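Local coordinates for protein glycoside Hydrolase (Bacteroides uniformis, PDB 5TA0) that binds the agarose oligosaccharide neoagarooctaose and, as a glycoside hydrolase, probably cleaves agarose chains during their breakdown by a human gut symbiont, at residues 353-356 against 357-360; 178-181 against 182-186; 395-398 against 399-403. All blocks are in the same frame, centred on the assembly; numbering follows the deposited sequence. Where two conformers were deposited one is given.

Contact 1: residues 353-356 against 357-360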
ATOM      1  N   MET A 353      -6.269   2.606  -4.394  1.00  6.81           N
ATOM      2  CA  MET A 353      -5.354   2.537  -3.275  1.00  6.73           C
ATOM      3  C   MET A 353      -4.050   3.292  -3.546  1.00  6.80           C
ATOM      4  O   MET A 353      -3.550   4.013  -2.662  1.00  6.48           O
ATOM      5  CB  MET A 353      -5.067   1.084  -2.948  1.00  6.84           C
ATOM      6  CG  MET A 353      -6.271   0.370  -2.347  1.00  6.69           C
ATOM      7  SD  MET A 353      -5.781  -1.208  -1.623  1.00  7.81           S
ATOM      8  CE  MET A 353      -7.369  -1.750  -1.004  1.00  7.57           C
ATOM      9  N   LEU A 354      -3.525   3.149  -4.765  1.00  6.75           N
ATOM     10  CA  LEU A 354      -2.325   3.876  -5.158  1.00  6.99           C
ATOM     11  C   LEU A 354      -2.484   5.367  -4.957  1.00  7.18           C
ATOM     12  O   LEU A 354      -1.616   6.005  -4.384  1.00  7.22           O
ATOM     13  CB  LEU A 354      -1.950   3.583  -6.596  1.00  7.19           C
ATOM     14  CG  LEU A 354      -0.825   4.452  -7.178  1.00  7.28           C
ATOM     15  CD1 LEU A 354       0.453   4.394  -6.344  1.00  7.30           C
ATOM     16  CD2 LEU A 354      -0.510   4.008  -8.593  1.00  7.87           C
ATOM     17  N   MET A 355      -3.586   5.932  -5.428  0.87  7.61           N
ATOM     18  CA  MET A 355      -3.805   7.374  -5.232  0.87  8.01           C
ATOM     19  C   MET A 355      -3.756   7.753  -3.739  0.87  7.65           C
ATOM     20  O   MET A 355      -3.176   8.781  -3.346  0.87  7.59           O
ATOM     21  CB  MET A 355      -5.148   7.791  -5.840  0.87  8.89           C
ATOM     22  CG  MET A 355      -5.180   7.702  -7.357  0.87 10.06           C
ATOM     23  SD  MET A 355      -4.251   8.984  -8.177  0.87 11.43           S
ATOM     24  CE  MET A 355      -5.348  10.415  -8.069  0.87  9.98           C
ATOM     25  N   GLN A 356      -4.337   6.912  -2.893  1.00  7.31           N
ATOM     26  CA  GLN A 356      -4.364   7.182  -1.453  1.00  7.24           C
ATOM     27  C   GLN A 356      -2.977   7.049  -0.849  1.00  7.00           C
ATOM     28  O   GLN A 356      -2.600   7.888  -0.034  1.00  7.47           O
ATOM     29  CB  GLN A 356      -5.409   6.318  -0.746  1.00  7.37           C
ATOM     30  CG  GLN A 356      -6.815   6.624  -1.296  1.00  7.71           C
ATOM     31  CD  GLN A 356      -7.956   5.915  -0.627  1.00  8.39           C
ATOM     32  OE1 GLN A 356      -8.737   5.201  -1.288  1.00  9.40           O
ATOM     33  NE2 GLN A 356      -8.115   6.143   0.669  1.00  8.61           N
ATOM     34  N   PHE A 357      -2.158   6.113  -1.325  1.00  6.78           N
ATOM     35  CA  PHE A 357      -0.771   6.011  -0.827  1.00  6.79           C
ATOM     36  C   PHE A 357       0.064   7.208  -1.284  1.00  7.26           C
ATOM     37  O   PHE A 357       0.878   7.720  -0.497  1.00  7.68           O
ATOM     38  CB  PHE A 357      -0.087   4.721  -1.282  1.00  6.63           C
ATOM     39  CG  PHE A 357      -0.808   3.454  -0.857  1.00  6.38           C
ATOM     40  CD1 PHE A 357      -1.366   3.306   0.428  1.00  6.61           C
ATOM     41  CD2 PHE A 357      -0.908   2.410  -1.752  1.00  6.63           C
ATOM     42  CE1 PHE A 357      -2.017   2.137   0.796  1.00  6.63           C
ATOM     43  CE2 PHE A 357      -1.531   1.257  -1.382  1.00  6.88           C
ATOM     44  CZ  PHE A 357      -2.101   1.122  -0.127  1.00  6.77           C
ATOM     45  N   MET A 358      -0.202   7.691  -2.485  1.00  7.13           N
ATOM     46  CA  MET A 358       0.516   8.872  -3.022  1.00  7.83           C
ATOM     47  C   MET A 358       0.253  10.099  -2.151  1.00  8.64           C
ATOM     48  O   MET A 358       1.141  10.960  -2.010  1.00  8.73           O
ATOM     49  CB  MET A 358       0.100   9.109  -4.473  1.00  8.13           C
ATOM     50  CG  MET A 358       0.732   8.122  -5.444  1.00  8.09           C
ATOM     51  SD  MET A 358      -0.125   7.941  -7.039  1.00  8.89           S
ATOM     52  CE  MET A 358       0.119   9.569  -7.722  1.00  8.55           C
ATOM     53  N   GLU A 359      -0.926  10.194  -1.550  1.00  8.84           N
ATOM     54  CA  GLU A 359      -1.234  11.289  -0.630  1.00 10.51           C
ATOM     55  C   GLU A 359      -0.400  11.265   0.632  1.00 11.04           C
ATOM     56  O   GLU A 359      -0.373  12.284   1.314  1.00 11.80           O
ATOM     57  CB  GLU A 359      -2.689  11.294  -0.195  1.00 11.47           C
ATOM     58  CG  GLU A 359      -3.669  11.566  -1.281  1.00 12.68           C
ATOM     59  CD  GLU A 359      -5.093  11.497  -0.791  1.00 13.87           C
ATOM     60  OE1 GLU A 359      -5.395  12.054   0.291  1.00 14.79           O
ATOM     61  OE2 GLU A 359      -5.891  10.895  -1.505  1.00 14.93           O
ATOM     62  N   ARG A 360       0.199  10.112   0.982  1.00 10.71           N
ATOM     63  CA  ARG A 360       1.059   9.972   2.178  1.00 11.46           C
ATOM     64  C   ARG A 360       2.447   9.593   1.857  1.00 11.51           C
ATOM     65  O   ARG A 360       3.114   8.882   2.615  1.00 12.15           O
ATOM     66  CB  ARG A 360       0.586   8.807   3.047  1.00 12.74           C
ATOM     67  CG  ARG A 360      -0.785   8.963   3.474  1.00 12.07           C
ATOM     68  CD  ARG A 360      -1.144   7.909   4.510  1.00 11.21           C
ATOM     69  NE  ARG A 360      -2.543   8.091   4.721  1.00 10.11           N
ATOM     70  CZ  ARG A 360      -3.171   8.196   5.886  1.00  9.69           C
ATOM     71  NH1 ARG A 360      -2.533   8.075   7.050  1.00  9.13           N
ATOM     72  NH2 ARG A 360      -4.486   8.375   5.865  1.00 10.21           N
TER
HETATM   73  O   HOH W   1      -3.904   8.481   2.330  1.00 11.07           O
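F357 turns one face of its ring onto the backbone carbonyl of M353, four residues back, near the C-terminal end of helix 340-358, the helix of the beta-alpha-beta unit that links strands 321-326 and 364-369 of the parallel barrel. M353 O stands 3.2 Å above the plane of the F357 ring, displaced toward its rim, and the same oxygen accepts F357 N at 2.9 Å (N-H...O 154°). With F357 CG anti to the carbonyl carbon (chi1 -58°), the ring folds back over the preceding turn, bringing CE2 within 3.9 Å of M353 CB. Beyond the helix F357 meets Y326 edge-to-face and also touches M300 and F48.

L354 and M358 make the second i, i+4 pair, and their side chains pass each other at a slant: M358 SD lies 3.6 Å from L354 CG and almost as near to L354 CD1. Both residues go on to contact F48 and W417, so this flank is largely apolar, though M358 also touches D437. E359 N bonds to M355 O at 3.2 Å and, weakly, to Q356 O.

The polar ends find partners beyond the helix. E359 forms a salt bridge with R592, Q356 is held through its amide by E301 and G297, and the R360 guanidinium pairs with E301, D305 and E308. A water lies in the guanidinium plane, 2.8 Å from R360 NE, and the same water is 2.8 Å from Q356 O.

Contact 2: residues 178-181 against 182-186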
ATOM      1  N   ARG A 178      21.977 -15.064   8.970  1.00  7.07           N
ATOM      2  CA  ARG A 178      23.025 -15.785   8.231  1.00  7.74           C
ATOM      3  C   ARG A 178      22.660 -15.897   6.763  1.00  8.02           C
ATOM      4  O   ARG A 178      23.498 -15.739   5.892  1.00  8.14           O
ATOM      5  CB  ARG A 178      23.294 -17.157   8.814  1.00  8.02           C
ATOM      6  CG  ARG A 178      24.008 -17.158  10.154  1.00  8.93           C
ATOM      7  CD  ARG A 178      24.278 -18.595  10.561  1.00  9.43           C
ATOM      8  NE  ARG A 178      25.058 -18.662  11.781  1.00 10.82           N
ATOM      9  CZ  ARG A 178      26.360 -18.433  11.863  1.00 12.32           C
ATOM     10  NH1 ARG A 178      27.061 -18.187  10.780  1.00 13.67           N
ATOM     11  NH2 ARG A 178      26.947 -18.452  13.061  1.00 14.45           N
ATOM     12  N   TYR A 179      21.393 -16.169   6.468  1.00  7.66           N
ATOM     13  CA  TYR A 179      20.963 -16.266   5.079  1.00  7.80           C
ATOM     14  C   TYR A 179      21.321 -14.991   4.318  1.00  7.98           C
ATOM     15  O   TYR A 179      21.883 -15.034   3.204  1.00  8.52           O
ATOM     16  CB  TYR A 179      19.431 -16.495   5.012  1.00  7.59           C
ATOM     17  CG  TYR A 179      18.907 -16.570   3.599  1.00  7.62           C
ATOM     18  CD1 TYR A 179      18.503 -15.421   2.933  1.00  7.69           C
ATOM     19  CD2 TYR A 179      18.872 -17.777   2.932  1.00  7.83           C
ATOM     20  CE1 TYR A 179      18.082 -15.470   1.610  1.00  7.76           C
ATOM     21  CE2 TYR A 179      18.405 -17.860   1.623  1.00  8.14           C
ATOM     22  CZ  TYR A 179      18.030 -16.707   0.962  1.00  8.01           C
ATOM     23  OH  TYR A 179      17.592 -16.751  -0.334  1.00  9.18           O
ATOM     24  N   ILE A 180      20.953 -13.857   4.878  1.00  8.31           N
ATOM     25  CA  ILE A 180      21.179 -12.558   4.238  1.00  8.69           C
ATOM     26  C   ILE A 180      22.683 -12.357   4.023  1.00  9.48           C
ATOM     27  O   ILE A 180      23.126 -12.008   2.919  1.00 10.30           O
ATOM     28  CB  ILE A 180      20.559 -11.399   5.047  1.00  8.80           C
ATOM     29  CG1 ILE A 180      19.030 -11.509   5.110  1.00  9.05           C
ATOM     30  CG2 ILE A 180      20.963 -10.042   4.481  1.00  9.23           C
ATOM     31  CD1 ILE A 180      18.434 -10.778   6.289  1.00  9.40           C
ATOM     32  N   LYS A 181      23.474 -12.638   5.058  1.00 10.24           N
ATOM     33  CA  LYS A 181      24.925 -12.433   4.987  1.00 11.14           C
ATOM     34  C   LYS A 181      25.591 -13.339   3.960  1.00 11.37           C
ATOM     35  O   LYS A 181      26.521 -12.911   3.263  1.00 12.73           O
ATOM     36  CB  LYS A 181      25.498 -12.701   6.365  1.00 12.65           C
ATOM     37  CG  LYS A 181      27.016 -12.538   6.448  1.00 14.40           C
ATOM     38  CD  LYS A 181      27.471 -12.710   7.894  1.00 17.58           C
ATOM     39  CE  LYS A 181      29.000 -12.643   8.053  1.00 19.86           C
ATOM     40  NZ  LYS A 181      29.711 -13.827   7.498  1.00 22.24           N
ATOM     41  N   GLU A 182      25.143 -14.590   3.870  1.00 10.45           N
ATOM     42  CA  GLU A 182      25.783 -15.612   3.025  1.00 10.90           C
ATOM     43  C   GLU A 182      25.364 -15.514   1.564  1.00 10.84           C
ATOM     44  O   GLU A 182      26.191 -15.671   0.655  1.00 11.94           O
ATOM     45  CB  GLU A 182      25.480 -17.032   3.536  1.00 12.12           C
ATOM     46  CG  GLU A 182      25.986 -17.374   4.943  1.00 13.09           C
ATOM     47  CD  GLU A 182      27.469 -17.585   5.066  1.00 14.48           C
ATOM     48  OE1 GLU A 182      28.222 -17.420   4.084  1.00 15.50           O
ATOM     49  OE2 GLU A 182      27.866 -17.937   6.203  1.00 16.61           O
ATOM     50  N   TYR A 183      24.096 -15.251   1.296  1.00  9.90           N
ATOM     51  CA  TYR A 183      23.613 -15.266  -0.076  1.00  9.24           C
ATOM     52  C   TYR A 183      23.909 -13.964  -0.845  1.00  9.27           C
ATOM     53  O   TYR A 183      24.365 -14.020  -1.989  1.00  9.79           O
ATOM     54  CB  TYR A 183      22.095 -15.553  -0.103  1.00  8.88           C
ATOM     55  CG  TYR A 183      21.538 -15.388  -1.501  1.00  8.86           C
ATOM     56  CD1 TYR A 183      22.007 -16.174  -2.547  1.00  8.99           C
ATOM     57  CD2 TYR A 183      20.618 -14.379  -1.804  1.00  8.98           C
ATOM     58  CE1 TYR A 183      21.562 -15.991  -3.839  1.00  9.33           C
ATOM     59  CE2 TYR A 183      20.156 -14.191  -3.103  1.00  9.07           C
ATOM     60  CZ  TYR A 183      20.638 -15.006  -4.123  1.00  9.26           C
ATOM     61  OH  TYR A 183      20.254 -14.827  -5.434  1.00 10.64           O
ATOM     62  N   PHE A 184      23.644 -12.804  -0.266  1.00  8.73           N
ATOM     63  CA  PHE A 184      23.685 -11.528  -1.027  1.00  9.03           C
ATOM     64  C   PHE A 184      25.105 -10.984  -1.146  1.00 10.07           C
ATOM     65  O   PHE A 184      25.933 -11.168  -0.255  1.00 11.40           O
ATOM     66  CB  PHE A 184      22.772 -10.485  -0.390  1.00  8.76           C
ATOM     67  CG  PHE A 184      21.298 -10.858  -0.422  1.00  8.49           C
ATOM     68  CD1 PHE A 184      20.536 -10.682  -1.574  1.00  8.37           C
ATOM     69  CD2 PHE A 184      20.701 -11.433   0.696  1.00  8.13           C
ATOM     70  CE1 PHE A 184      19.191 -11.037  -1.583  1.00  8.38           C
ATOM     71  CE2 PHE A 184      19.377 -11.814   0.681  1.00  8.18           C
ATOM     72  CZ  PHE A 184      18.618 -11.593  -0.455  1.00  8.16           C
ATOM     73  N   GLY A 185      25.349 -10.284  -2.240  1.00 10.93           N
ATOM     74  CA  GLY A 185      26.601  -9.549  -2.451  1.00 11.84           C
ATOM     75  C   GLY A 185      26.331  -8.092  -2.689  1.00 13.06           C
ATOM     76  O   GLY A 185      25.493  -7.494  -2.031  1.00 13.56           O
ATOM     77  N   GLU A 186      27.037  -7.518  -3.673  1.00 14.82           N
ATOM     78  CA  GLU A 186      26.994  -6.094  -3.974  1.00 16.91           C
ATOM     79  C   GLU A 186      26.634  -5.820  -5.439  1.00 16.68           C
ATOM     80  O   GLU A 186      26.843  -4.704  -5.935  1.00 18.69           O
ATOM     81  CB  GLU A 186      28.360  -5.454  -3.641  1.00 19.30           C
ATOM     82  CG  GLU A 186      28.762  -5.529  -2.174  1.00 22.49           C
ATOM     83  CD  GLU A 186      29.272  -6.892  -1.739  1.00 25.53           C
ATOM     84  OE1 GLU A 186      30.021  -7.563  -2.489  1.00 28.99           O
ATOM     85  OE2 GLU A 186      28.902  -7.311  -0.617  1.00 29.83           O
TER
HETATM   86  O   HOH W   2      26.294 -19.539   7.897  1.00 15.85           O
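Y179 and Y183 lie side by side on the last turn of helix 170-183, pointing the same way, while F184 packs against both where the backbone leaves helical geometry. This is the tight half of the contact. The Y179 and Y183 rings are neither stacked nor T-shaped: their centroids are 5.9 Å apart and the planes meet at 33°, and it is Y183 CB that sits over a face of Y179. Both tyrosines have CG anti to the backbone N (chi1 179° in Y179), which explains why they project in common toward helix 86-94, where each touches M87. F184 differs, its CG anti to the carbonyl carbon and beside its own N; its ring crosses Y179 obliquely, CE2 to CE1 at 4.0 Å, and its CD2 reaches I180 CG2 at the same separation. I180 O lies near the plane of the F184 ring, 3.3 Å from CD2, and Y183 CD2 stands over the centre of that ring.

The other flank is looser and carries the charges. In E182, chi1 (-62°) sets CG 3.1 Å from R178 O and a bend at chi2 turns the carboxylate, which still does not reach the arginine: R178 NH1 and E182 OE2 are 4.7 Å apart, joined through a water 2.8 Å from OE2. The water's bond to R178 NH1 is longer, and R178 NE has a direct salt bridge with E174. K181 is exposed, its chain bent at chi4, with NZ 4.7 Å from E182 OE2, too far for a direct bond.

At the helix end F184 N gives I180 O only a weak bond. K194 NZ also donates to I180 O and, weakly, to F184 O, so a positive charge sits among terminal carbonyls and would probably offset the partial negative charge of the helix C-terminus.

Contact 3: residues 395-398 against 399-403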
ATOM      1  N   GLU A 395      -2.069 -18.319 -23.648  1.00 13.11           N
ATOM      2  CA  GLU A 395      -2.940 -17.801 -24.702  1.00 14.79           C
ATOM      3  C   GLU A 395      -4.291 -18.504 -24.780  1.00 13.78           C
ATOM      4  O   GLU A 395      -5.263 -17.875 -25.161  1.00 14.02           O
ATOM      5  CB  GLU A 395      -2.258 -17.769 -26.069  1.00 17.82           C
ATOM      6  CG  GLU A 395      -1.815 -19.095 -26.637  1.00 21.45           C
ATOM      7  CD  GLU A 395      -0.877 -18.950 -27.839  1.00 24.99           C
ATOM      8  OE1 GLU A 395       0.073 -19.770 -27.958  1.00 27.21           O
ATOM      9  OE2 GLU A 395      -1.067 -18.000 -28.646  1.00 28.75           O
ATOM     10  N   ASN A 396      -4.383 -19.766 -24.383  1.00 12.80           N
ATOM     11  CA  ASN A 396      -5.674 -20.462 -24.483  1.00 13.26           C
ATOM     12  C   ASN A 396      -6.513 -20.410 -23.216  1.00 12.22           C
ATOM     13  O   ASN A 396      -7.592 -20.996 -23.161  1.00 12.43           O
ATOM     14  CB  ASN A 396      -5.447 -21.902 -24.927  1.00 13.99           C
ATOM     15  CG  ASN A 396      -4.841 -21.997 -26.317  1.00 14.65           C
ATOM     16  OD1 ASN A 396      -5.156 -21.197 -27.205  1.00 16.40           O
ATOM     17  ND2 ASN A 396      -3.928 -22.929 -26.495  1.00 16.25           N
ATOM     18  N   GLU A 397      -6.033 -19.738 -22.160  1.00 11.39           N
ATOM     19  CA  GLU A 397      -6.864 -19.509 -20.990  1.00 10.98           C
ATOM     20  C   GLU A 397      -8.007 -18.557 -21.392  1.00 10.79           C
ATOM     21  O   GLU A 397      -7.782 -17.657 -22.193  1.00 11.97           O
ATOM     22  CB  GLU A 397      -6.063 -18.867 -19.824  1.00 10.12           C
ATOM     23  CG  GLU A 397      -5.010 -19.773 -19.206  1.00 10.14           C
ATOM     24  CD  GLU A 397      -4.332 -19.146 -18.010  1.00 10.02           C
ATOM     25  OE1 GLU A 397      -3.094 -19.027 -18.059  1.00  9.95           O
ATOM     26  OE2 GLU A 397      -5.019 -18.782 -17.050  1.00 10.25           O
ATOM     27  N   PRO A 398      -9.220 -18.744 -20.870  1.00 11.59           N
ATOM     28  CA  PRO A 398      -9.567 -19.672 -19.776  1.00 11.67           C
ATOM     29  C   PRO A 398      -9.931 -21.120 -20.138  1.00 12.61           C
ATOM     30  O   PRO A 398     -10.111 -21.932 -19.236  1.00 14.21           O
ATOM     31  CB  PRO A 398     -10.809 -19.015 -19.176  1.00 11.62           C
ATOM     32  CG  PRO A 398     -11.444 -18.372 -20.355  1.00 11.79           C
ATOM     33  CD  PRO A 398     -10.331 -17.823 -21.171  1.00 11.86           C
ATOM     34  N   GLU A 399     -10.039 -21.421 -21.419  1.00 14.99           N
ATOM     35  CA  GLU A 399     -10.509 -22.752 -21.817  1.00 17.03           C
ATOM     36  C   GLU A 399      -9.524 -23.844 -21.413  1.00 14.91           C
ATOM     37  O   GLU A 399      -9.927 -24.877 -20.889  1.00 14.89           O
ATOM     38  CB  GLU A 399     -10.797 -22.792 -23.307  1.00 20.00           C
ATOM     39  CG  GLU A 399     -12.089 -22.060 -23.659  1.00 24.43           C
ATOM     40  CD  GLU A 399     -11.952 -20.544 -23.689  1.00 26.37           C
ATOM     41  OE1 GLU A 399     -10.816 -20.017 -23.852  1.00 29.48           O
ATOM     42  OE2 GLU A 399     -13.004 -19.880 -23.547  1.00 31.21           O
ATOM     43  N   SER A 400      -8.228 -23.574 -21.593  1.00 14.17           N
ATOM     44  CA  SER A 400      -7.207 -24.503 -21.152  1.00 13.36           C
ATOM     45  C   SER A 400      -5.930 -23.758 -20.807  1.00 12.07           C
ATOM     46  O   SER A 400      -5.645 -22.672 -21.347  1.00 11.96           O
ATOM     47  CB  SER A 400      -6.909 -25.562 -22.205  1.00 14.07           C
ATOM     48  OG  SER A 400      -6.388 -25.009 -23.384  1.00 15.64           O
ATOM     49  N   PHE A 401      -5.158 -24.393 -19.942  1.00 11.94           N
ATOM     50  CA  PHE A 401      -3.868 -23.855 -19.515  1.00 11.89           C
ATOM     51  C   PHE A 401      -2.811 -24.334 -20.530  1.00 11.82           C
ATOM     52  O   PHE A 401      -1.941 -25.145 -20.216  1.00 13.25           O
ATOM     53  CB  PHE A 401      -3.603 -24.301 -18.083  1.00 11.91           C
ATOM     54  CG  PHE A 401      -2.418 -23.623 -17.431  1.00 11.85           C
ATOM     55  CD1 PHE A 401      -2.447 -22.271 -17.119  1.00 12.24           C
ATOM     56  CD2 PHE A 401      -1.290 -24.364 -17.093  1.00 12.25           C
ATOM     57  CE1 PHE A 401      -1.367 -21.671 -16.484  1.00 12.06           C
ATOM     58  CE2 PHE A 401      -0.207 -23.765 -16.466  1.00 12.60           C
ATOM     59  CZ  PHE A 401      -0.251 -22.421 -16.162  1.00 12.36           C
ATOM     60  N   THR A 402      -2.904 -23.810 -21.746  1.00 12.45           N
ATOM     61  CA  THR A 402      -2.016 -24.226 -22.841  1.00 12.81           C
ATOM     62  C   THR A 402      -1.707 -23.028 -23.703  1.00 12.85           C
ATOM     63  O   THR A 402      -2.436 -22.026 -23.678  1.00 12.50           O
ATOM     64  CB  THR A 402      -2.644 -25.333 -23.729  1.00 13.39           C
ATOM     65  OG1 THR A 402      -3.823 -24.821 -24.379  1.00 13.64           O
ATOM     66  CG2 THR A 402      -2.943 -26.610 -22.907  1.00 14.02           C
ATOM     67  N   GLY A 403      -0.641 -23.151 -24.488  1.00 13.17           N
ATOM     68  CA  GLY A 403      -0.204 -22.086 -25.362  1.00 13.68           C
ATOM     69  C   GLY A 403       0.839 -21.226 -24.662  1.00 13.95           C
ATOM     70  O   GLY A 403       1.076 -21.372 -23.457  1.00 14.63           O
TER
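T402 OG1 is gripped by two side chains: N396 ND2 donates to it at 2.8 Å (163°), with OG1 close to the amide plane, and S400 OG shares a second 2.8 Å bond with it. The threonine hydroxyl sits between its own N and carbonyl carbon (chi1 64°), turned inward across the loop. The N396 backbone contributes as well: N396 N bonds to T402 O at 3.1 Å, and N396 O accepts S400 N, which approaches from above the carbonyl plane. Putting an alanine at N396 would probably deprive T402 OG1 of its amide donor and leave the hydroxyl with S400 OG alone of these two side-chain partners.

E397 runs alongside F401, and its OE1 meets the ring edge 3.4 Å from CD1; R394 N holds that same oxygen, R390 pairs with OE2, and F401 stacks on Y379. G403 has positive phi, and a CB there would collide with E395 CG. A cis peptide before P398 sits at the bend, beyond which the chain runs back at 160°. With the weak T402 N to S400 O bond closing an inverse gamma turn centred on F401, these features describe a compact reversing loop between strands 392-394 and 405-407.

Overall arrangement
Along the chain the order is contact 2 (178-186), contact 1 (353-360), contact 3 (395-403). The first two lie at the C-terminal ends of helices 170-183 and 340-358, which precede strands 197-199 and 364-369 of the same eight-stranded parallel sheet; contact 3 follows the last of these strands, in a surface loop. Their centres are about 33 Å (1 and 2), 35 Å (1 and 3) and 39 Å (2 and 3) apart, and none touches another. Contact 1 also meets strand 434-441, within the porphyranase beta-sandwich domain. The side chains of Y179, M353 and E397 lie about 11, 13 and 13 Å from bound galactose, so the contacts probably belong to the framework around the glycan-binding domain.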